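Local coordinates for protein Atg5 (Kluyveromyces marxianus, PDB 3VQI) that takes part in autophagic vesicle formation and cytoplasm-to-vacuole transport, and is joined to Atg12 in the conjugate essential for autophagy, at residues A[25-30]-A[60-65]; A[43-48]-A[262-267]; A[84-89]-A[128-133]. All coordinates share one frame; numbering follows the deposited sequence.

Interaction 1: residues A[25-30]-A[60-65]; sequences AIVVPN and ADTIKV
The flat groups that meet between V27, V28 and residues 62-64 are peptide units, for neither segment brings an aromatic ring to the contact. One face of the I63-K64 peptide is roofed by the V28 methyl CG1, which sits 3.4 Å from K64 N and about as far from K64 CA. That branch lies beside its own backbone N (chi1 -67°), which turns it over the neighbouring chain, and CG2 descends toward T62. The T62 carbonyl receives the V28 N-H from a donor tilted 28° from its plane, with V28 N 2.9 Å from T62 O; the CA of V27 adds a longer CH...O contact to the same oxygen. K64 N also gives a hydrogen bond to I26 O, though the position of that acceptor is less certain. Together the two bonds flank V27 and I63, making them the non-hydrogen-bonded pair of a single antiparallel bridge, with CA of V27 4.8 Å from CA of I63.

At one end of the bridge, I26 and V65 cross nearly at right angles, CG2 of I26 lying 3.4 Å from CG2 of V65. The I26 and I63 side chains instead run side by side, CD1 of I26 being 4.0 Å from CG1 of I63, and both also touch W74 of strand 74-78. K64 suits the outer side because its extended chain can pass over the V27 carbonyl with its methylenes, so that CE lies 3.4 Å from A25 O. T62 turns its hydroxyl to D35 O, whereas its methyl CG2 lies 4.0 Å from V28 CG2.

Two backbone hydrogen bonds, the one to I26 O less surely placed, thus tie the loop after strand 15-22 to the loop after helix 48-59 in the ubiquitin-like UblA domain. The polar link is made by main-chain atoms, with K64 contributing its methylenes.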
ATOM      1  N   ALA A  25      16.344  12.338  16.075  1.00 53.63           N
ATOM      2  CA  ALA A  25      15.705  12.454  17.378  1.00 52.91           C
ATOM      3  C   ALA A  25      15.935  11.312  18.362  1.00 53.43           C
ATOM      4  O   ALA A  25      16.008  11.550  19.567  1.00 54.38           O
ATOM      5  CB  ALA A  25      14.209  12.673  17.199  1.00 48.90           C
ATOM      6  N   ILE A  26      16.059  10.080  17.876  1.00 54.33           N
ATOM      7  CA  ILE A  26      16.220   8.954  18.799  1.00 55.20           C
ATOM      8  C   ILE A  26      17.514   8.149  18.700  1.00 56.33           C
ATOM      9  O   ILE A  26      17.745   7.243  19.508  1.00 55.17           O
ATOM     10  CB  ILE A  26      15.032   7.956  18.675  1.00 54.49           C
ATOM     11  CG1 ILE A  26      15.040   7.299  17.285  1.00 53.49           C
ATOM     12  CG2 ILE A  26      13.715   8.678  18.915  1.00 50.92           C
ATOM     13  CD1 ILE A  26      14.015   6.192  17.115  1.00 51.74           C
ATOM     14  N   VAL A  27      18.354   8.468  17.724  1.00 56.71           N
ATOM     15  CA  VAL A  27      19.606   7.740  17.562  1.00 60.65           C
ATOM     16  C   VAL A  27      20.588   8.019  18.698  1.00 63.81           C
ATOM     17  O   VAL A  27      20.545   9.081  19.320  1.00 65.07           O
ATOM     18  CB  VAL A  27      20.284   8.103  16.228  1.00 60.41           C
ATOM     19  CG1 VAL A  27      20.764   9.544  16.265  1.00 61.44           C
ATOM     20  CG2 VAL A  27      21.434   7.155  15.945  1.00 57.33           C
ATOM     21  N   VAL A  28      21.469   7.056  18.973  1.00 67.63           N
ATOM     22  CA  VAL A  28      22.478   7.229  20.013  1.00 70.52           C
ATOM     23  C   VAL A  28      23.529   8.212  19.499  1.00 72.96           C
ATOM     24  O   VAL A  28      23.956   8.138  18.340  1.00 71.98           O
ATOM     25  CB  VAL A  28      23.179   5.904  20.374  1.00 69.87           C
ATOM     26  CG1 VAL A  28      22.199   4.963  21.044  1.00 69.24           C
ATOM     27  CG2 VAL A  28      23.764   5.271  19.131  1.00 70.86           C
ATOM     28  N   PRO A  29      23.955   9.151  20.361  1.00 75.55           N
ATOM     29  CA  PRO A  29      24.951  10.185  20.062  1.00 76.64           C
ATOM     30  C   PRO A  29      26.080   9.790  19.111  1.00 77.92           C
ATOM     31  O   PRO A  29      26.792   8.807  19.334  1.00 77.17           O
ATOM     32  CB  PRO A  29      25.454  10.571  21.444  1.00 77.48           C
ATOM     33  CG  PRO A  29      24.187  10.513  22.258  1.00 77.20           C
ATOM     34  CD  PRO A  29      23.561   9.206  21.785  1.00 76.64           C
ATOM     35  N   ASN A  30      26.216  10.581  18.049  1.00 79.59           N
ATOM     36  CA  ASN A  30      27.240  10.406  17.021  1.00 81.27           C
ATOM     37  C   ASN A  30      27.669   8.969  16.713  1.00 82.48           C
ATOM     38  O   ASN A  30      28.759   8.538  17.096  1.00 83.11           O
ATOM     39  CB  ASN A  30      28.472  11.247  17.375  1.00 81.98           C
ATOM     40  N   ALA A  60      18.020  -1.834  16.689  1.00 54.57           N
ATOM     41  CA  ALA A  60      17.816  -1.689  18.130  1.00 56.51           C
ATOM     42  C   ALA A  60      19.074  -1.204  18.851  1.00 58.90           C
ATOM     43  O   ALA A  60      18.990  -0.525  19.876  1.00 58.59           O
ATOM     44  CB  ALA A  60      17.361  -3.001  18.729  1.00 54.19           C
ATOM     45  N   ASP A  61      20.234  -1.551  18.306  1.00 60.73           N
ATOM     46  CA  ASP A  61      21.516  -1.172  18.892  1.00 63.83           C
ATOM     47  C   ASP A  61      21.817   0.314  18.826  1.00 64.34           C
ATOM     48  O   ASP A  61      22.472   0.863  19.712  1.00 62.96           O
ATOM     49  CB  ASP A  61      22.651  -1.927  18.196  1.00 66.19           C
ATOM     50  CG  ASP A  61      23.080  -3.158  18.956  1.00 69.35           C
ATOM     51  OD1 ASP A  61      22.335  -3.572  19.878  1.00 70.36           O
ATOM     52  OD2 ASP A  61      24.159  -3.712  18.625  1.00 70.85           O
ATOM     53  N   THR A  62      21.340   0.953  17.767  1.00 64.59           N
ATOM     54  CA  THR A  62      21.580   2.367  17.542  1.00 65.21           C
ATOM     55  C   THR A  62      20.489   3.262  18.101  1.00 64.75           C
ATOM     56  O   THR A  62      20.569   4.483  18.006  1.00 65.65           O
ATOM     57  CB  THR A  62      21.740   2.622  16.041  1.00 66.86           C
ATOM     58  OG1 THR A  62      22.854   1.854  15.560  1.00 71.77           O
ATOM     59  CG2 THR A  62      21.993   4.082  15.756  1.00 68.60           C
ATOM     60  N   ILE A  63      19.466   2.666  18.694  1.00 64.75           N
ATOM     61  CA  ILE A  63      18.385   3.464  19.250  1.00 64.43           C
ATOM     62  C   ILE A  63      18.701   3.825  20.690  1.00 64.94           C
ATOM     63  O   ILE A  63      18.847   2.945  21.539  1.00 64.34           O
ATOM     64  CB  ILE A  63      17.030   2.714  19.168  1.00 63.31           C
ATOM     65  CG1 ILE A  63      16.367   2.972  17.813  1.00 63.56           C
ATOM     66  CG2 ILE A  63      16.094   3.199  20.258  1.00 63.46           C
ATOM     67  CD1 ILE A  63      17.208   2.618  16.613  1.00 62.53           C
ATOM     68  N   LYS A  64      18.798   5.125  20.958  1.00 65.80           N
ATOM     69  CA  LYS A  64      19.120   5.614  22.296  1.00 66.98           C
ATOM     70  C   LYS A  64      17.920   5.587  23.233  1.00 66.46           C
ATOM     71  O   LYS A  64      18.060   5.370  24.436  1.00 66.90           O
ATOM     72  CB  LYS A  64      19.660   7.054  22.222  1.00 69.04           C
ATOM     73  CG  LYS A  64      18.568   8.138  22.125  1.00 70.54           C
ATOM     74  CD  LYS A  64      19.145   9.548  22.005  1.00 71.11           C
ATOM     75  CE  LYS A  64      18.053  10.614  22.131  1.00 72.71           C
ATOM     76  NZ  LYS A  64      18.581  12.013  22.027  1.00 73.01           N
ATOM     77  N   VAL A  65      16.738   5.810  22.674  1.00 65.69           N
ATOM     78  CA  VAL A  65      15.510   5.854  23.461  1.00 65.25           C
ATOM     79  C   VAL A  65      15.029   4.457  23.857  1.00 64.15           C
ATOM     80  O   VAL A  65      15.344   3.476  23.191  1.00 64.91           O
ATOM     81  CB  VAL A  65      14.399   6.598  22.653  1.00 65.75           C
ATOM     82  CG1 VAL A  65      13.236   6.976  23.555  1.00 66.15           C
ATOM     83  CG2 VAL A  65      14.985   7.852  22.007  1.00 65.75           C
TER

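Interaction 2: residues A[43-48]-A[262-267]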
ATOM      1  N   LEU A  43       8.147  -5.602  -0.653  1.00 49.80           N
ATOM      2  CA  LEU A  43       7.221  -5.928  -1.712  1.00 47.85           C
ATOM      3  C   LEU A  43       6.325  -4.717  -1.925  1.00 47.78           C
ATOM      4  O   LEU A  43       5.890  -4.093  -0.965  1.00 46.99           O
ATOM      5  CB  LEU A  43       6.402  -7.147  -1.322  1.00 46.80           C
ATOM      6  CG  LEU A  43       7.229  -8.433  -1.344  1.00 47.17           C
ATOM      7  CD1 LEU A  43       6.444  -9.558  -0.699  1.00 44.52           C
ATOM      8  CD2 LEU A  43       7.603  -8.771  -2.781  1.00 42.53           C
ATOM      9  N   ARG A  44       6.077  -4.368  -3.183  1.00 47.60           N
ATOM     10  CA  ARG A  44       5.232  -3.230  -3.495  1.00 48.79           C
ATOM     11  C   ARG A  44       3.839  -3.426  -2.938  1.00 49.15           C
ATOM     12  O   ARG A  44       3.242  -2.506  -2.395  1.00 48.92           O
ATOM     13  CB  ARG A  44       5.164  -3.014  -5.008  1.00 49.39           C
ATOM     14  CG  ARG A  44       6.306  -2.160  -5.540  1.00 51.56           C
ATOM     15  CD  ARG A  44       6.326  -2.041  -7.058  1.00 51.31           C
ATOM     16  NE  ARG A  44       6.927  -0.767  -7.427  1.00 55.30           N
ATOM     17  CZ  ARG A  44       6.263   0.388  -7.421  1.00 54.95           C
ATOM     18  NH1 ARG A  44       4.974   0.413  -7.089  1.00 54.61           N
ATOM     19  NH2 ARG A  44       6.902   1.518  -7.690  1.00 52.80           N
ATOM     20  N   ASP A  45       3.322  -4.637  -3.067  1.00 51.94           N
ATOM     21  CA  ASP A  45       1.998  -4.925  -2.568  1.00 53.49           C
ATOM     22  C   ASP A  45       2.068  -5.651  -1.245  1.00 53.56           C
ATOM     23  O   ASP A  45       1.747  -6.836  -1.140  1.00 56.54           O
ATOM     24  CB  ASP A  45       1.215  -5.738  -3.591  1.00 56.74           C
ATOM     25  CG  ASP A  45       0.120  -4.928  -4.243  1.00 58.89           C
ATOM     26  OD1 ASP A  45      -0.718  -4.377  -3.503  1.00 59.56           O
ATOM     27  OD2 ASP A  45       0.096  -4.836  -5.488  1.00 61.54           O
ATOM     28  N   ALA A  46       2.499  -4.909  -0.238  1.00 51.67           N
ATOM     29  CA  ALA A  46       2.635  -5.386   1.127  1.00 49.43           C
ATOM     30  C   ALA A  46       2.435  -4.122   1.939  1.00 48.91           C
ATOM     31  O   ALA A  46       2.207  -3.055   1.373  1.00 48.43           O
ATOM     32  CB  ALA A  46       4.028  -5.935   1.352  1.00 46.63           C
ATOM     33  N   TYR A  47       2.524  -4.227   3.257  1.00 47.26           N
ATOM     34  CA  TYR A  47       2.355  -3.057   4.101  1.00 47.15           C
ATOM     35  C   TYR A  47       3.642  -2.729   4.852  1.00 47.58           C
ATOM     36  O   TYR A  47       4.335  -3.642   5.317  1.00 45.36           O
ATOM     37  CB  TYR A  47       1.217  -3.299   5.088  1.00 47.53           C
ATOM     38  CG  TYR A  47      -0.144  -3.215   4.452  1.00 46.58           C
ATOM     39  CD1 TYR A  47      -0.677  -1.985   4.082  1.00 45.37           C
ATOM     40  CD2 TYR A  47      -0.911  -4.361   4.239  1.00 47.78           C
ATOM     41  CE1 TYR A  47      -1.944  -1.887   3.518  1.00 48.47           C
ATOM     42  CE2 TYR A  47      -2.187  -4.276   3.674  1.00 49.70           C
ATOM     43  CZ  TYR A  47      -2.696  -3.032   3.318  1.00 47.52           C
ATOM     44  OH  TYR A  47      -3.949  -2.925   2.781  1.00 47.62           O
ATOM     45  N   LEU A  48       3.960  -1.435   4.953  1.00 45.85           N
ATOM     46  CA  LEU A  48       5.166  -0.997   5.661  1.00 43.80           C
ATOM     47  C   LEU A  48       5.219  -1.637   7.018  1.00 43.33           C
ATOM     48  O   LEU A  48       6.286  -2.030   7.502  1.00 43.94           O
ATOM     49  CB  LEU A  48       5.179   0.524   5.833  1.00 45.17           C
ATOM     50  CG  LEU A  48       5.835   1.287   4.687  1.00 44.06           C
ATOM     51  CD1 LEU A  48       5.730   2.790   4.915  1.00 43.28           C
ATOM     52  CD2 LEU A  48       7.285   0.852   4.604  1.00 40.60           C
ATOM     53  N   PHE A 262      -3.832  -4.173 -12.529  1.00 63.86           N
ATOM     54  CA  PHE A 262      -3.016  -3.427 -11.575  1.00 60.27           C
ATOM     55  C   PHE A 262      -3.553  -3.113 -10.184  1.00 58.47           C
ATOM     56  O   PHE A 262      -2.874  -2.439  -9.409  1.00 56.61           O
ATOM     57  CB  PHE A 262      -2.565  -2.118 -12.218  1.00 61.13           C
ATOM     58  CG  PHE A 262      -1.663  -2.299 -13.398  1.00 61.14           C
ATOM     59  CD1 PHE A 262      -0.599  -3.193 -13.344  1.00 61.47           C
ATOM     60  CD2 PHE A 262      -1.840  -1.533 -14.550  1.00 61.76           C
ATOM     61  CE1 PHE A 262       0.282  -3.320 -14.422  1.00 63.57           C
ATOM     62  CE2 PHE A 262      -0.966  -1.651 -15.631  1.00 62.22           C
ATOM     63  CZ  PHE A 262       0.099  -2.545 -15.569  1.00 62.20           C
ATOM     64  N   ALA A 263      -4.755  -3.576  -9.861  1.00 56.89           N
ATOM     65  CA  ALA A 263      -5.312  -3.324  -8.537  1.00 55.90           C
ATOM     66  C   ALA A 263      -4.324  -3.830  -7.489  1.00 56.22           C
ATOM     67  O   ALA A 263      -3.667  -4.854  -7.685  1.00 56.72           O
ATOM     68  CB  ALA A 263      -6.644  -4.028  -8.379  1.00 54.59           C
ATOM     69  N   SER A 264      -4.227  -3.110  -6.377  1.00 55.29           N
ATOM     70  CA  SER A 264      -3.305  -3.475  -5.305  1.00 53.84           C
ATOM     71  C   SER A 264      -3.909  -4.550  -4.403  1.00 52.95           C
ATOM     72  O   SER A 264      -5.100  -4.815  -4.478  1.00 54.53           O
ATOM     73  CB  SER A 264      -2.942  -2.220  -4.513  1.00 52.06           C
ATOM     74  OG  SER A 264      -2.380  -1.250  -5.385  1.00 49.90           O
ATOM     75  N   ILE A 265      -3.094  -5.162  -3.550  1.00 51.32           N
ATOM     76  CA  ILE A 265      -3.570  -6.234  -2.676  1.00 51.67           C
ATOM     77  C   ILE A 265      -4.762  -5.901  -1.801  1.00 49.83           C
ATOM     78  O   ILE A 265      -5.317  -6.783  -1.157  1.00 47.79           O
ATOM     79  CB  ILE A 265      -2.452  -6.760  -1.732  1.00 54.14           C
ATOM     80  CG1 ILE A 265      -1.821  -5.585  -0.981  1.00 53.19           C
ATOM     81  CG2 ILE A 265      -1.416  -7.566  -2.528  1.00 53.41           C
ATOM     82  CD1 ILE A 265      -0.839  -5.998   0.081  1.00 56.14           C
ATOM     83  N   ASP A 266      -5.149  -4.634  -1.750  1.00 49.77           N
ATOM     84  CA  ASP A 266      -6.278  -4.267  -0.914  1.00 49.74           C
ATOM     85  C   ASP A 266      -7.561  -4.085  -1.718  1.00 51.03           C
ATOM     86  O   ASP A 266      -8.616  -3.780  -1.155  1.00 52.70           O
ATOM     87  CB  ASP A 266      -5.968  -3.001  -0.115  1.00 48.15           C
ATOM     88  CG  ASP A 266      -5.867  -1.762  -0.985  1.00 47.82           C
ATOM     89  OD1 ASP A 266      -5.834  -0.664  -0.398  1.00 45.29           O
ATOM     90  OD2 ASP A 266      -5.819  -1.879  -2.238  1.00 48.43           O
ATOM     91  N   GLY A 267      -7.472  -4.260  -3.032  1.00 50.69           N
ATOM     92  CA  GLY A 267      -8.661  -4.154  -3.860  1.00 53.87           C
ATOM     93  C   GLY A 267      -8.869  -2.856  -4.619  1.00 54.14           C
ATOM     94  O   GLY A 267      -9.852  -2.696  -5.344  1.00 53.60           O
TER
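D45 and I265 are the closest backbone pair, their CA atoms 5.7 Å apart, and I265 stands in a type I beta turn from S264 to G267 that G267 N closes on S264 O.

The polar grip comes from the D45 carboxylate. Its OD1 takes the I265 N-H almost straight, at 176°, and from above the carboxylate plane, 54° out of it. The modelled separation of I265 N from D45 OD1, 2.5 Å, is short, so its exact value deserves caution. Aspartate suits the place because its second oxygen, OD2, is held by Q245, whose amide also binds F262 O; the buried carboxylate is therefore held at both oxygens. I265 answers with its hydrocarbon: CG2 lies 3.4 Å from D45 CB as the two side chains slide past each other in opposite directions. CG1 of I265 stands between its backbone N and carbonyl carbon (chi1 53°), which lays CD1 against the D45-A46 peptide, 3.5 Å from A46 N, and brings it toward the ring of Y47, 4.2 Å from CE2.

Y47 crosses D266 at about a right angle, its OH 3.5 Å from D266 CB. The D266 carboxylate itself is directed elsewhere, OD1 to the hydroxyl of Y270 and OD2 to the backbone N of F268, linking the turn to the start of strand 269-272. I265 O accepts the indole N-H groups of W143 and W147 on helix 135-155, which also packs against Y47.

What results is a buried interdomain joint: a carboxylate from the UblA ubiquitin-like domain receives a turn amide of the UblB ubiquitin-like domain, and tryptophans of the alpha-helical region bind the carbonyl of the same residue, uniting the three parts of the Atg5 fold.

Interaction 3: residues A[84-89]-A[128-133]; sequences PWEYPC and GILPLV
W85 reaches L130 and L132 through the outer rim of its indole. From CB, the torsion sets CG between the backbone N and the carbonyl carbon (chi1 50°), and the ring projects toward residues 129-132. CD1 passes 3.9 Å from L130 O, and the next atom makes the decisive contact: NE1 lies 2.8 Å from L130 O, with 166° at the hydrogen. The acceptor sits at the ring edge, nearly in the indole plane, and the donor comes nearly along the C=O axis. I129 CG2 also nears NE1. Farther out, CZ2 lies 3.4 Å from L132 CB, and CH2 is 3.7 Å from the same carbon; L132 CD1 lies over one face, offset toward the rim. Tryptophan suits the site by offering one N-H on a broad apolar plate. Beside it E86 crosses L130 at about a right angle, its CD 3.8 Å from L130 CD1, so the methyl rests against the carboxylate end as well as the methylenes.

W85 and L132 both lean on L52 of helix 48-59, and W85 also on L48. L132 and E86 touch helix 135-155 through Q138 and Y142, placing the contact between these two helices, after strands 81-82 and 114-121.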
ATOM      1  N   PRO A  84       1.869   7.528   5.674  1.00 43.77           N
ATOM      2  CA  PRO A  84       0.518   6.986   5.871  1.00 44.56           C
ATOM      3  C   PRO A  84       0.604   5.524   5.538  1.00 46.83           C
ATOM      4  O   PRO A  84       0.157   5.119   4.459  1.00 47.86           O
ATOM      5  CB  PRO A  84      -0.325   7.712   4.816  1.00 44.82           C
ATOM      6  CG  PRO A  84       0.532   8.870   4.362  1.00 46.60           C
ATOM      7  CD  PRO A  84       1.929   8.304   4.430  1.00 46.65           C
ATOM      8  N   TRP A  85       1.172   4.734   6.448  1.00 45.78           N
ATOM      9  CA  TRP A  85       1.358   3.320   6.185  1.00 47.36           C
ATOM     10  C   TRP A  85       0.170   2.364   5.972  1.00 46.04           C
ATOM     11  O   TRP A  85       0.384   1.177   5.731  1.00 45.22           O
ATOM     12  CB  TRP A  85       2.307   2.726   7.218  1.00 48.69           C
ATOM     13  CG  TRP A  85       1.994   3.009   8.627  1.00 47.93           C
ATOM     14  CD1 TRP A  85       0.906   3.658   9.127  1.00 49.70           C
ATOM     15  CD2 TRP A  85       2.810   2.663   9.742  1.00 49.49           C
ATOM     16  NE1 TRP A  85       0.995   3.742  10.498  1.00 49.19           N
ATOM     17  CE2 TRP A  85       2.156   3.138  10.901  1.00 49.22           C
ATOM     18  CE3 TRP A  85       4.036   1.994   9.875  1.00 48.97           C
ATOM     19  CZ2 TRP A  85       2.688   2.967  12.175  1.00 49.21           C
ATOM     20  CZ3 TRP A  85       4.565   1.823  11.143  1.00 50.76           C
ATOM     21  CH2 TRP A  85       3.891   2.308  12.278  1.00 51.03           C
ATOM     22  N   GLU A  86      -1.058   2.865   6.040  1.00 44.91           N
ATOM     23  CA  GLU A  86      -2.218   2.019   5.793  1.00 47.08           C
ATOM     24  C   GLU A  86      -2.422   1.816   4.284  1.00 48.41           C
ATOM     25  O   GLU A  86      -3.426   1.251   3.852  1.00 50.48           O
ATOM     26  CB  GLU A  86      -3.504   2.608   6.415  1.00 48.10           C
ATOM     27  CG  GLU A  86      -4.005   3.900   5.806  1.00 48.86           C
ATOM     28  CD  GLU A  86      -3.339   5.138   6.391  1.00 51.56           C
ATOM     29  OE1 GLU A  86      -3.867   6.249   6.158  1.00 52.34           O
ATOM     30  OE2 GLU A  86      -2.298   5.005   7.078  1.00 50.78           O
ATOM     31  N   TYR A  87      -1.476   2.298   3.483  1.00 46.48           N
ATOM     32  CA  TYR A  87      -1.542   2.113   2.045  1.00 45.27           C
ATOM     33  C   TYR A  87      -0.382   1.214   1.666  1.00 45.75           C
ATOM     34  O   TYR A  87       0.660   1.227   2.317  1.00 46.22           O
ATOM     35  CB  TYR A  87      -1.426   3.449   1.310  1.00 44.25           C
ATOM     36  CG  TYR A  87      -2.611   4.349   1.533  1.00 43.77           C
ATOM     37  CD1 TYR A  87      -2.545   5.419   2.430  1.00 43.95           C
ATOM     38  CD2 TYR A  87      -3.823   4.097   0.890  1.00 44.33           C
ATOM     39  CE1 TYR A  87      -3.662   6.220   2.685  1.00 44.65           C
ATOM     40  CE2 TYR A  87      -4.949   4.886   1.139  1.00 46.64           C
ATOM     41  CZ  TYR A  87      -4.857   5.942   2.037  1.00 47.16           C
ATOM     42  OH  TYR A  87      -5.966   6.704   2.287  1.00 51.10           O
ATOM     43  N   PRO A  88      -0.548   0.395   0.620  1.00 46.79           N
ATOM     44  CA  PRO A  88       0.591  -0.462   0.275  1.00 45.81           C
ATOM     45  C   PRO A  88       1.871   0.317  -0.007  1.00 45.63           C
ATOM     46  O   PRO A  88       1.822   1.463  -0.467  1.00 45.21           O
ATOM     47  CB  PRO A  88       0.088  -1.252  -0.940  1.00 46.38           C
ATOM     48  CG  PRO A  88      -1.174  -0.503  -1.392  1.00 47.36           C
ATOM     49  CD  PRO A  88      -1.759   0.007  -0.125  1.00 45.59           C
ATOM     50  N   CYS A  89       3.006  -0.315   0.284  1.00 43.62           N
ATOM     51  CA  CYS A  89       4.328   0.269   0.072  1.00 44.71           C
ATOM     52  C   CYS A  89       4.494   0.860  -1.323  1.00 44.56           C
ATOM     53  O   CYS A  89       4.851   2.019  -1.483  1.00 44.75           O
ATOM     54  CB  CYS A  89       5.413  -0.793   0.278  1.00 44.80           C
ATOM     55  SG  CYS A  89       5.406  -1.556   1.913  1.00 54.80           S
ATOM     56  N   GLY A 128      -2.402  12.979  11.983  1.00 43.19           N
ATOM     57  CA  GLY A 128      -2.968  12.171  10.906  1.00 44.53           C
ATOM     58  C   GLY A 128      -2.490  10.733  10.712  1.00 45.43           C
ATOM     59  O   GLY A 128      -3.151   9.948  10.031  1.00 44.81           O
ATOM     60  N   ILE A 129      -1.346  10.377  11.286  1.00 46.14           N
ATOM     61  CA  ILE A 129      -0.825   9.021  11.139  1.00 47.62           C
ATOM     62  C   ILE A 129      -1.585   8.024  12.019  1.00 46.81           C
ATOM     63  O   ILE A 129      -1.696   8.214  13.224  1.00 46.76           O
ATOM     64  CB  ILE A 129       0.695   8.969  11.488  1.00 47.11           C
ATOM     65  CG1 ILE A 129       1.548   9.233  10.244  1.00 48.30           C
ATOM     66  CG2 ILE A 129       1.067   7.601  12.001  1.00 49.12           C
ATOM     67  CD1 ILE A 129       1.240  10.498   9.518  1.00 46.49           C
ATOM     68  N   LEU A 130      -2.120   6.966  11.418  1.00 47.50           N
ATOM     69  CA  LEU A 130      -2.841   5.957  12.196  1.00 45.86           C
ATOM     70  C   LEU A 130      -1.832   5.142  12.981  1.00 44.09           C
ATOM     71  O   LEU A 130      -0.900   4.579  12.415  1.00 43.14           O
ATOM     72  CB  LEU A 130      -3.627   5.006  11.296  1.00 46.92           C
ATOM     73  CG  LEU A 130      -4.883   5.506  10.594  1.00 51.68           C
ATOM     74  CD1 LEU A 130      -5.325   4.469   9.560  1.00 53.96           C
ATOM     75  CD2 LEU A 130      -5.982   5.747  11.629  1.00 53.99           C
ATOM     76  N   PRO A 131      -1.998   5.086  14.304  1.00 44.13           N
ATOM     77  CA  PRO A 131      -1.083   4.323  15.155  1.00 45.18           C
ATOM     78  C   PRO A 131      -1.178   2.814  14.931  1.00 46.60           C
ATOM     79  O   PRO A 131      -2.267   2.262  14.826  1.00 47.36           O
ATOM     80  CB  PRO A 131      -1.503   4.732  16.568  1.00 45.31           C
ATOM     81  CG  PRO A 131      -2.916   5.161  16.420  1.00 45.06           C
ATOM     82  CD  PRO A 131      -2.933   5.888  15.112  1.00 43.81           C
ATOM     83  N   LEU A 132      -0.031   2.155  14.835  1.00 47.31           N
ATOM     84  CA  LEU A 132      -0.000   0.711  14.647  1.00 48.19           C
ATOM     85  C   LEU A 132       0.308   0.153  16.031  1.00 49.72           C
ATOM     86  O   LEU A 132       1.409   0.322  16.546  1.00 49.89           O
ATOM     87  CB  LEU A 132       1.105   0.311  13.666  1.00 46.73           C
ATOM     88  CG  LEU A 132       0.877  -0.948  12.827  1.00 46.68           C
ATOM     89  CD1 LEU A 132       2.219  -1.601  12.530  1.00 45.13           C
ATOM     90  CD2 LEU A 132      -0.021  -1.917  13.557  1.00 44.79           C
ATOM     91  N   VAL A 133      -0.665  -0.517  16.629  1.00 50.94           N
ATOM     92  CA  VAL A 133      -0.494  -1.042  17.973  1.00 51.53           C
ATOM     93  C   VAL A 133      -0.530  -2.557  18.114  1.00 52.44           C
ATOM     94  O   VAL A 133       0.036  -3.102  19.051  1.00 53.40           O
ATOM     95  CB  VAL A 133      -1.572  -0.451  18.895  1.00 52.36           C
ATOM     96  CG1 VAL A 133      -1.421  -1.008  20.301  1.00 53.46           C
ATOM     97  CG2 VAL A 133      -1.485   1.065  18.883  1.00 49.61           C
TER

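How the interactions relate
Along the chain, interaction 1 closes before interaction 3 opens, while the segments of interactions 1 and 2 alternate and interaction 3 falls wholly between those of interaction 2. Interactions 2 and 3 are neighbours, centres about 13 Å apart, and touch: A46 O lies 3.1 Å from C89 N, probably a hydrogen bond, at the start of helix 89-96. Interaction 1 stands at the far end of the UblA domain, its centre about 31 Å from that of interaction 2 and about 23 Å from that of interaction 3. Helix 48-59 runs from 43-48 to 60-65, and W85 and L132 of interaction 3 pack on it. One contact thus ties loops within UblA, while the other two join it to UblB and to the approach to helix 135-155.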